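Local coordinates for putative NADH-depentdent flavin oxidoreductase (Cupriavidus metallidurans, PDB 5OCS), which probably acts as an FMN-containing, NAD(P)H-dependent ene-reductase of the Old Yellow Enzyme family, at residues D[63-68]-D[126-131]; D[105-110]-D[181-186]; D[305-310]-D[338-343]. All coordinates share one frame; numbering follows the deposited sequence.

Interactions 1 and 2 form one continuous region, their centres about 9 Å apart, where loops following the barrel strands 52-59, 96-102 and 175-179 meet. They touch directly: Ile-66 O lies 2.8 Å from Ser-110 N, and Ser-109 OG 2.9 Å from Trp-128 N. Both are partly buried, but interaction 1 is carried by an indole against a guanidinium and a backbone carbonyl, whereas interaction 2 combines a lysine-to-carbonyl bond with close approach of glycine backbone. Interaction 3, on the other side of the chain's centre, about 41 Å and 35 Å from the other two between centres, is a surface contact between two helices, with a salt-bridge network beside a small apolar patch.

Interaction 1 (D[63-68]-D[126-131]); sequences EGRITP and RGWQTF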
loop_
_atom_site.group_PDB
_atom_site.type_symbol
_atom_site.label_atom_id
_atom_site.label_comp_id
_atom_site.label_asym_id
_atom_site.label_seq_id
_atom_site.Cartn_x
_atom_site.Cartn_y
_atom_site.Cartn_z
ATOM N N GLU D 63 15.108 -14.970 -21.899
ATOM C CA GLU D 63 15.322 -14.191 -23.144
ATOM C C GLU D 63 14.135 -13.326 -23.542
ATOM O O GLU D 63 14.284 -12.388 -24.315
ATOM C CB GLU D 63 15.780 -15.093 -24.345
ATOM C CG GLU D 63 14.779 -16.061 -24.976
ATOM C CD GLU D 63 14.711 -17.426 -24.301
ATOM O OE1 GLU D 63 15.126 -17.552 -23.133
ATOM O OE2 GLU D 63 14.227 -18.375 -24.924
ATOM N N GLY D 64 12.952 -13.659 -23.029
ATOM C CA GLY D 64 11.763 -12.929 -23.283
ATOM C C GLY D 64 11.497 -11.786 -22.327
ATOM O O GLY D 64 10.526 -11.050 -22.517
ATOM N N ARG D 65 12.367 -11.583 -21.344
ATOM C CA ARG D 65 12.236 -10.443 -20.430
ATOM C C ARG D 65 12.476 -9.148 -21.168
ATOM O O ARG D 65 13.359 -9.086 -22.036
ATOM C CB ARG D 65 13.288 -10.552 -19.337
ATOM C CG ARG D 65 13.012 -11.652 -18.348
ATOM C CD ARG D 65 14.086 -11.712 -17.283
ATOM N NE ARG D 65 15.318 -12.236 -17.857
ATOM C CZ ARG D 65 16.472 -12.350 -17.198
ATOM N NH1 ARG D 65 16.565 -11.969 -15.943
ATOM N NH2 ARG D 65 17.561 -12.834 -17.820
ATOM N N ILE D 66 11.748 -8.096 -20.789
ATOM C CA ILE D 66 12.064 -6.764 -21.293
ATOM C C ILE D 66 13.440 -6.336 -20.777
ATOM O O ILE D 66 14.310 -5.878 -21.545
ATOM C CB ILE D 66 11.013 -5.731 -20.878
ATOM C CG1 ILE D 66 9.590 -6.175 -21.338
ATOM C CG2 ILE D 66 11.352 -4.376 -21.491
ATOM C CD1 ILE D 66 8.528 -5.532 -20.451
ATOM N N THR D 67 13.654 -6.520 -19.487
ATOM C CA THR D 67 14.860 -6.048 -18.790
ATOM C C THR D 67 15.392 -7.140 -17.883
ATOM O O THR D 67 14.676 -8.126 -17.557
ATOM C CB THR D 67 14.633 -4.826 -17.867
ATOM O OG1 THR D 67 14.002 -5.233 -16.642
ATOM C CG2 THR D 67 13.738 -3.808 -18.564
ATOM N N PRO D 68 16.624 -6.935 -17.389
ATOM C CA PRO D 68 17.147 -7.947 -16.474
ATOM C C PRO D 68 16.433 -8.066 -15.133
ATOM O O PRO D 68 16.655 -9.051 -14.400
ATOM C CB PRO D 68 18.617 -7.525 -16.281
ATOM C CG PRO D 68 18.926 -6.773 -17.520
ATOM C CD PRO D 68 17.693 -6.036 -17.891
ATOM N N ARG D 126 24.875 -8.332 -18.408
ATOM C CA ARG D 126 23.407 -8.451 -18.289
ATOM C C ARG D 126 22.647 -8.574 -19.604
ATOM O O ARG D 126 21.482 -8.895 -19.559
ATOM C CB ARG D 126 22.794 -7.311 -17.428
ATOM C CG ARG D 126 23.387 -7.204 -16.008
ATOM C CD ARG D 126 22.920 -5.945 -15.262
ATOM N NE ARG D 126 23.346 -4.794 -16.038
ATOM C CZ ARG D 126 22.564 -3.878 -16.619
ATOM N NH1 ARG D 126 21.248 -3.852 -16.458
ATOM N NH2 ARG D 126 23.134 -2.949 -17.364
ATOM N N GLY D 127 23.300 -8.362 -20.755
ATOM C CA GLY D 127 22.637 -8.350 -22.054
ATOM C C GLY D 127 22.463 -9.738 -22.626
ATOM O O GLY D 127 23.089 -10.693 -22.171
ATOM N N TRP D 128 21.594 -9.855 -23.621
ATOM C CA TRP D 128 21.387 -11.137 -24.313
ATOM C C TRP D 128 20.856 -11.010 -25.704
ATOM O O TRP D 128 20.287 -9.986 -26.075
ATOM C CB TRP D 128 20.492 -12.069 -23.507
ATOM C CG TRP D 128 19.043 -11.623 -23.325
ATOM C CD1 TRP D 128 18.012 -11.851 -24.167
ATOM C CD2 TRP D 128 18.505 -10.878 -22.226
ATOM N NE1 TRP D 128 16.851 -11.321 -23.663
ATOM C CE2 TRP D 128 17.128 -10.724 -22.463
ATOM C CE3 TRP D 128 19.042 -10.377 -21.030
ATOM C CZ2 TRP D 128 16.295 -10.083 -21.554
ATOM C CZ3 TRP D 128 18.206 -9.709 -20.152
ATOM C CH2 TRP D 128 16.850 -9.594 -20.406
ATOM N N GLN D 129 21.066 -12.060 -26.502
ATOM C CA GLN D 129 20.523 -12.092 -27.861
ATOM C C GLN D 129 18.983 -12.167 -27.842
ATOM O O GLN D 129 18.410 -13.018 -27.141
ATOM C CB GLN D 129 21.072 -13.276 -28.658
ATOM C CG GLN D 129 20.620 -13.234 -30.131
ATOM C CD GLN D 129 21.174 -11.993 -30.845
ATOM O OE1 GLN D 129 22.387 -11.858 -30.984
ATOM N NE2 GLN D 129 20.286 -11.047 -31.248
ATOM N N THR D 130 18.344 -11.275 -28.611
ATOM C CA THR D 130 16.878 -11.172 -28.696
ATOM C C THR D 130 16.375 -11.906 -29.939
ATOM O O THR D 130 17.146 -12.181 -30.865
ATOM C CB THR D 130 16.447 -9.694 -28.710
ATOM O OG1 THR D 130 16.984 -9.042 -29.884
ATOM C CG2 THR D 130 16.947 -9.009 -27.453
ATOM N N PHE D 131 15.091 -12.218 -29.948
ATOM C CA PHE D 131 14.451 -12.984 -30.989
ATOM C C PHE D 131 13.205 -12.260 -31.467
ATOM O O PHE D 131 12.532 -11.541 -30.684
ATOM C CB PHE D 131 14.096 -14.390 -30.449
ATOM C CG PHE D 131 15.317 -15.170 -30.054
ATOM C CD1 PHE D 131 16.105 -15.772 -31.037
ATOM C CD2 PHE D 131 15.777 -15.170 -28.744
ATOM C CE1 PHE D 131 17.283 -16.438 -30.694
ATOM C CE2 PHE D 131 16.948 -15.831 -28.387
ATOM C CZ PHE D 131 17.708 -16.470 -29.367
HETATM O O HOH W 1 13.824 -11.816 -27.255
#
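The indole of Trp-128 carries the guanidinium of Arg-65 over one face, nearly parallel to it: the planes differ by 11°, and Arg-65 NH2 lies 4.0 Å from Trp-128 CZ3. A bend at the third torsion of Arg-65 brings the group round, and its NE is bonded to Pro-62 O. The indole edge is lined by backbone. At one end Trp-128 NE1 donates to Glu-63 O at 2.9 Å with an N-H...O angle of 146°, a bent bond whose donor is tilted from the carbonyl plane. Farther round, Arg-65 O comes to 3.1 Å from Trp-128 CZ2, and Thr-67 C lies 3.8 Å from Trp-128 CH2. Pro-68 CG approaches obliquely, 4.0 Å from Trp-128 CZ3, and touches Arg-126 obliquely near its NH1, while that guanidinium pairs with Glu-111. The indole reaches the 63-68 loop because Trp-128 CG stands between the backbone N and the carbonyl carbon (chi1 66°). Glu-63 O is gripped twice, since a water 3.0 Å from it donates to it and accepts from Phe-131 N. The Phe-131 ring meets Glu-63 CG obliquely, CD2 to CG 4.0 Å, while the Glu-63 carboxylate turns to Lys-155 of helix 150-169. The contact thus joins the loop between strand 52-59 and helix 76-92 to the long excursion after strand 96-102, just where strand 131-132 begins.

Interaction 2 (D[105-110]-D[181-186]); sequences GRKASS and HGYLLH
Two loops that follow neighbouring strands of the TIM barrel, 96-102 and 175-179, meet here close to the flavin site, and Lys-107 spans them. Its chain runs extended beyond CG, and Lys-107 NZ donates to His-181 O at 2.7 Å. The approach is from above the carbonyl plane, 41° out of it. On the way Lys-107 CD passes 3.2 Å from Gly-182 O and 3.7 Å from Tyr-183 CE1, crossing the phenol at about a right angle and meeting the ring obliquely. The ammonium is too far from the ring centre for more than a weak cation-pi attraction. His-181 O itself lies 3.7 Å above the plane of the Tyr-183 ring, over its centre, so this one carbonyl both accepts the lysine bond and covers a ring face. Gly-182 O has its own partners: a water 2.7 Å away that donates to it and accepts from Arg-106 NE, and the side-chain amide of Gln-187. At the helix start, Gly-105 CA and Leu-184 CA are 4.0 Å apart. Such closeness is possible because Gly-105 has no side chain, and its positive phi (64°) suits glycine. Tyr-183 occupies the N-cap of helix 184-189, its ring also meeting that of His-178, while His-181 ND1 binds a citrate probably taken from the crystallisation liquor. His-178 in the fourth barrel strand, with His-181 and Tyr-183 in the loop after it, is consistent with the substrate pocket of YqjM-like Old Yellow Enzymes.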
loop_
_atom_site.group_PDB
_atom_site.type_symbol
_atom_site.label_atom_id
_atom_site.label_comp_id
_atom_site.label_asym_id
_atom_site.label_seq_id
_atom_site.Cartn_x
_atom_site.Cartn_y
_atom_site.Cartn_z
ATOM N N GLY D 105 10.397 -10.011 -27.302
ATOM C CA GLY D 105 10.807 -10.167 -28.685
ATOM C C GLY D 105 12.028 -9.295 -28.879
ATOM O O GLY D 105 12.930 -9.286 -28.048
ATOM N N ARG D 106 12.055 -8.530 -29.974
ATOM C CA ARG D 106 13.185 -7.656 -30.235
ATOM C C ARG D 106 13.387 -6.538 -29.251
ATOM O O ARG D 106 14.421 -5.899 -29.308
ATOM C CB ARG D 106 13.137 -7.065 -31.651
ATOM C CG ARG D 106 12.109 -5.958 -31.804
ATOM C CD ARG D 106 11.856 -5.714 -33.272
ATOM N NE ARG D 106 10.889 -4.652 -33.520
ATOM C CZ ARG D 106 10.806 -3.952 -34.663
ATOM N NH1 ARG D 106 11.691 -4.159 -35.657
ATOM N NH2 ARG D 106 9.854 -3.003 -34.778
ATOM N N LYS D 107 12.404 -6.258 -28.395
ATOM C CA LYS D 107 12.526 -5.218 -27.385
ATOM C C LYS D 107 13.129 -5.718 -26.064
ATOM O O LYS D 107 13.288 -4.933 -25.096
ATOM C CB LYS D 107 11.161 -4.616 -27.125
ATOM C CG LYS D 107 10.636 -3.758 -28.259
ATOM C CD LYS D 107 9.292 -3.199 -27.793
ATOM C CE LYS D 107 8.921 -1.945 -28.509
ATOM N NZ LYS D 107 7.781 -1.267 -27.820
ATOM N N ALA D 108 13.476 -7.001 -26.020
ATOM C CA ALA D 108 14.128 -7.596 -24.859
ATOM C C ALA D 108 15.532 -7.046 -24.618
ATOM O O ALA D 108 16.032 -6.218 -25.402
ATOM C CB ALA D 108 14.148 -9.111 -25.007
ATOM N N SER D 109 16.124 -7.444 -23.495
ATOM C CA SER D 109 17.498 -7.117 -23.173
ATOM C C SER D 109 17.677 -5.606 -23.132
ATOM O O SER D 109 18.607 -5.050 -23.756
ATOM C CB SER D 109 18.452 -7.787 -24.190
ATOM O OG SER D 109 19.790 -7.606 -23.797
ATOM N N SER D 110 16.746 -4.921 -22.450
ATOM C CA SER D 110 16.772 -3.464 -22.318
ATOM C C SER D 110 16.880 -3.040 -20.840
ATOM O O SER D 110 16.699 -3.834 -19.917
ATOM C CB SER D 110 15.524 -2.858 -22.911
ATOM O OG SER D 110 15.460 -3.140 -24.298
ATOM N N HIS D 181 2.083 -3.431 -27.289
ATOM C CA HIS D 181 3.277 -2.656 -26.872
ATOM C C HIS D 181 4.541 -2.981 -27.671
ATOM O O HIS D 181 5.667 -2.861 -27.186
ATOM C CB HIS D 181 3.539 -2.747 -25.351
ATOM C CG HIS D 181 4.273 -1.545 -24.810
ATOM N ND1 HIS D 181 3.656 -0.328 -24.604
ATOM C CD2 HIS D 181 5.577 -1.357 -24.495
ATOM C CE1 HIS D 181 4.543 0.552 -24.168
ATOM N NE2 HIS D 181 5.718 -0.047 -24.093
ATOM N N GLY D 182 4.352 -3.384 -28.908
ATOM C CA GLY D 182 5.459 -3.720 -29.778
ATOM C C GLY D 182 6.316 -4.874 -29.302
ATOM O O GLY D 182 7.457 -4.999 -29.765
ATOM N N TYR D 183 5.778 -5.729 -28.399
ATOM C CA TYR D 183 6.472 -6.917 -27.953
ATOM C C TYR D 183 6.309 -8.073 -28.957
ATOM O O TYR D 183 5.823 -7.878 -30.088
ATOM C CB TYR D 183 6.078 -7.277 -26.503
ATOM C CG TYR D 183 6.518 -6.218 -25.510
ATOM C CD1 TYR D 183 7.832 -5.693 -25.532
ATOM C CD2 TYR D 183 5.644 -5.729 -24.559
ATOM C CE1 TYR D 183 8.244 -4.717 -24.637
ATOM C CE2 TYR D 183 6.053 -4.786 -23.624
ATOM C CZ TYR D 183 7.347 -4.266 -23.671
ATOM O OH TYR D 183 7.754 -3.309 -22.759
ATOM N N LEU D 184 6.705 -9.280 -28.577
ATOM C CA LEU D 184 6.900 -10.320 -29.582
ATOM C C LEU D 184 5.686 -10.582 -30.474
ATOM O O LEU D 184 5.783 -10.649 -31.736
ATOM C CB LEU D 184 7.347 -11.627 -28.919
ATOM C CG LEU D 184 7.530 -12.764 -29.915
ATOM C CD1 LEU D 184 8.762 -12.505 -30.741
ATOM C CD2 LEU D 184 7.482 -14.156 -29.268
ATOM N N LEU D 185 4.536 -10.783 -29.839
ATOM C CA LEU D 185 3.332 -11.070 -30.597
ATOM C C LEU D 185 2.932 -9.924 -31.527
ATOM O O LEU D 185 2.592 -10.146 -32.693
ATOM C CB LEU D 185 2.216 -11.513 -29.706
ATOM C CG LEU D 185 2.170 -12.998 -29.465
ATOM C CD1 LEU D 185 3.487 -13.664 -29.126
ATOM C CD2 LEU D 185 1.123 -13.342 -28.427
ATOM N N HIS D 186 3.059 -8.695 -31.035
ATOM C CA HIS D 186 2.766 -7.510 -31.844
ATOM C C HIS D 186 3.751 -7.431 -33.068
ATOM O O HIS D 186 3.351 -7.035 -34.173
ATOM C CB HIS D 186 2.855 -6.284 -30.948
ATOM C CG HIS D 186 2.338 -5.018 -31.559
ATOM N ND1 HIS D 186 2.128 -3.878 -30.809
ATOM C CD2 HIS D 186 1.987 -4.694 -32.824
ATOM C CE1 HIS D 186 1.681 -2.907 -31.582
ATOM N NE2 HIS D 186 1.590 -3.375 -32.814
HETATM O O HOH W 2 8.744 -3.690 -31.758
#

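Interaction 3 (D[305-310]-D[338-343]); sequences EAEQAE and AAKLGA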
loop_
_atom_site.group_PDB
_atom_site.type_symbol
_atom_site.label_atom_id
_atom_site.label_comp_id
_atom_site.label_asym_id
_atom_site.label_seq_id
_atom_site.Cartn_x
_atom_site.Cartn_y
_atom_site.Cartn_z
ATOM N N GLU D 305 -10.055 10.539 -13.215
ATOM C CA GLU D 305 -11.282 10.882 -12.452
ATOM C C GLU D 305 -12.354 9.817 -12.540
ATOM O O GLU D 305 -12.582 9.226 -13.589
ATOM C CB GLU D 305 -11.862 12.212 -12.951
ATOM C CG GLU D 305 -10.883 13.375 -12.970
ATOM C CD GLU D 305 -10.144 13.564 -11.651
ATOM O OE1 GLU D 305 -10.792 13.788 -10.581
ATOM O OE2 GLU D 305 -8.895 13.457 -11.664
ATOM N N ALA D 306 -13.076 9.614 -11.428
ATOM C CA ALA D 306 -14.166 8.669 -11.373
ATOM C C ALA D 306 -15.182 8.904 -12.480
ATOM O O ALA D 306 -15.639 7.945 -13.103
ATOM C CB ALA D 306 -14.873 8.724 -10.034
ATOM N N GLU D 307 -15.486 10.184 -12.705
ATOM C CA GLU D 307 -16.493 10.583 -13.674
ATOM C C GLU D 307 -16.074 10.187 -15.083
ATOM O O GLU D 307 -16.927 9.823 -15.888
ATOM C CB GLU D 307 -16.779 12.089 -13.574
ATOM C CG GLU D 307 -17.286 12.533 -12.197
ATOM C CD GLU D 307 -16.214 12.715 -11.099
ATOM O OE1 GLU D 307 -14.969 12.534 -11.314
ATOM O OE2 GLU D 307 -16.637 13.032 -9.952
ATOM N N GLN D 308 -14.777 10.224 -15.364
ATOM C CA GLN D 308 -14.266 9.775 -16.667
ATOM C C GLN D 308 -14.481 8.275 -16.867
ATOM O O GLN D 308 -14.965 7.809 -17.909
ATOM C CB GLN D 308 -12.780 10.087 -16.812
ATOM C CG GLN D 308 -12.384 11.552 -16.833
ATOM C CD GLN D 308 -10.855 11.672 -16.849
ATOM O OE1 GLN D 308 -10.206 11.318 -15.897
ATOM N NE2 GLN D 308 -10.284 12.085 -17.969
ATOM N N ALA D 309 -14.141 7.486 -15.846
ATOM C CA ALA D 309 -14.344 6.044 -15.917
ATOM C C ALA D 309 -15.824 5.644 -16.008
ATOM O O ALA D 309 -16.196 4.803 -16.816
ATOM C CB ALA D 309 -13.688 5.385 -14.726
ATOM N N GLU D 310 -16.673 6.266 -15.182
ATOM C CA GLU D 310 -18.106 6.018 -15.216
ATOM C C GLU D 310 -18.637 6.252 -16.638
ATOM O O GLU D 310 -19.423 5.440 -17.169
ATOM C CB GLU D 310 -18.807 6.936 -14.211
ATOM C CG GLU D 310 -20.338 6.956 -14.236
ATOM C CD GLU D 310 -20.976 5.606 -13.961
ATOM O OE1 GLU D 310 -20.309 4.664 -13.455
ATOM O OE2 GLU D 310 -22.180 5.469 -14.230
ATOM N N ALA D 338 -15.662 5.263 -5.624
ATOM C CA ALA D 338 -16.892 4.814 -5.015
ATOM C C ALA D 338 -17.516 5.939 -4.196
ATOM O O ALA D 338 -18.759 6.153 -4.296
ATOM C CB ALA D 338 -16.643 3.591 -4.146
ATOM N N ALA D 339 -16.704 6.692 -3.476
ATOM C CA ALA D 339 -17.211 7.840 -2.710
ATOM C C ALA D 339 -17.847 8.870 -3.657
ATOM O O ALA D 339 -18.883 9.440 -3.324
ATOM C CB ALA D 339 -16.115 8.494 -1.900
ATOM N N LYS D 340 -17.219 9.121 -4.800
ATOM C CA LYS D 340 -17.768 10.125 -5.741
ATOM C C LYS D 340 -19.048 9.637 -6.394
ATOM O O LYS D 340 -19.924 10.430 -6.685
ATOM C CB LYS D 340 -16.758 10.485 -6.844
ATOM C CG LYS D 340 -15.674 11.528 -6.504
ATOM C CD LYS D 340 -14.412 11.253 -7.338
ATOM C CE LYS D 340 -13.627 12.468 -7.848
ATOM N NZ LYS D 340 -12.660 12.043 -8.938
ATOM N N LEU D 341 -19.153 8.351 -6.644
ATOM C CA LEU D 341 -20.230 7.745 -7.428
ATOM C C LEU D 341 -21.336 7.086 -6.581
ATOM O O LEU D 341 -22.238 6.454 -7.131
ATOM C CB LEU D 341 -19.618 6.735 -8.402
ATOM C CG LEU D 341 -18.696 7.359 -9.468
ATOM C CD1 LEU D 341 -18.071 6.275 -10.326
ATOM C CD2 LEU D 341 -19.446 8.344 -10.380
ATOM N N GLY D 342 -21.272 7.223 -5.256
ATOM C CA GLY D 342 -22.272 6.645 -4.372
ATOM C C GLY D 342 -22.277 5.127 -4.280
ATOM O O GLY D 342 -23.309 4.521 -4.004
ATOM N N ALA D 343 -21.112 4.501 -4.426
ATOM C CA ALA D 343 -21.010 3.061 -4.387
ATOM C C ALA D 343 -20.208 2.633 -3.145
ATOM O O ALA D 343 -19.752 3.448 -2.374
ATOM C CB ALA D 343 -20.315 2.574 -5.654
#
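Lys-340 NZ sits between two carboxylates of the facing helix start, forming a salt-bridge network. The shorter bond goes to Glu-305 OE1, 3.0 Å away and met from above the carboxylate plane, 44° out of it; the weaker one reaches Glu-307 OE1 at 3.3 Å. The lysine chain bends at its third torsion (chi3 143°) on the way to the two glutamates. Nearer the lysine backbone, its aliphatic part covers the methyl of Ala-306, with Lys-340 CD 3.7 Å from Ala-306 CB. Leu-341 CD1 continues this apolar patch, lying 4.0 Å from Ala-306 CB and 4.0 Å from Glu-310 CB. In the next shell both segments show helix-end features. Glu-305 is the N-cap of helix 306-314, and Gln-308 OE1 accepts from the N-H groups of Glu-305, at 2.8 Å from its N, and Thr-304. Beyond Leu-341 the chain turns off through Gly-342, at positive phi (69°), and Ala-343 N bonds to Ala-338 O at 2.9 Å, the 6→1 bond expected of a Schellman motif. The Glu-310 carboxylate is held by His-3 and the backbone N of Leu-4, which ties the chain's N-terminus to this patch. Helix 306-314, between the last two barrel strands, also packs on helix 333-341 through Ala-306 on Ala-337 and Ala-309 on Trp-333; helix 333-341 follows the eighth strand and meets Tyr-329 of the neighbouring subunit through Ala-339.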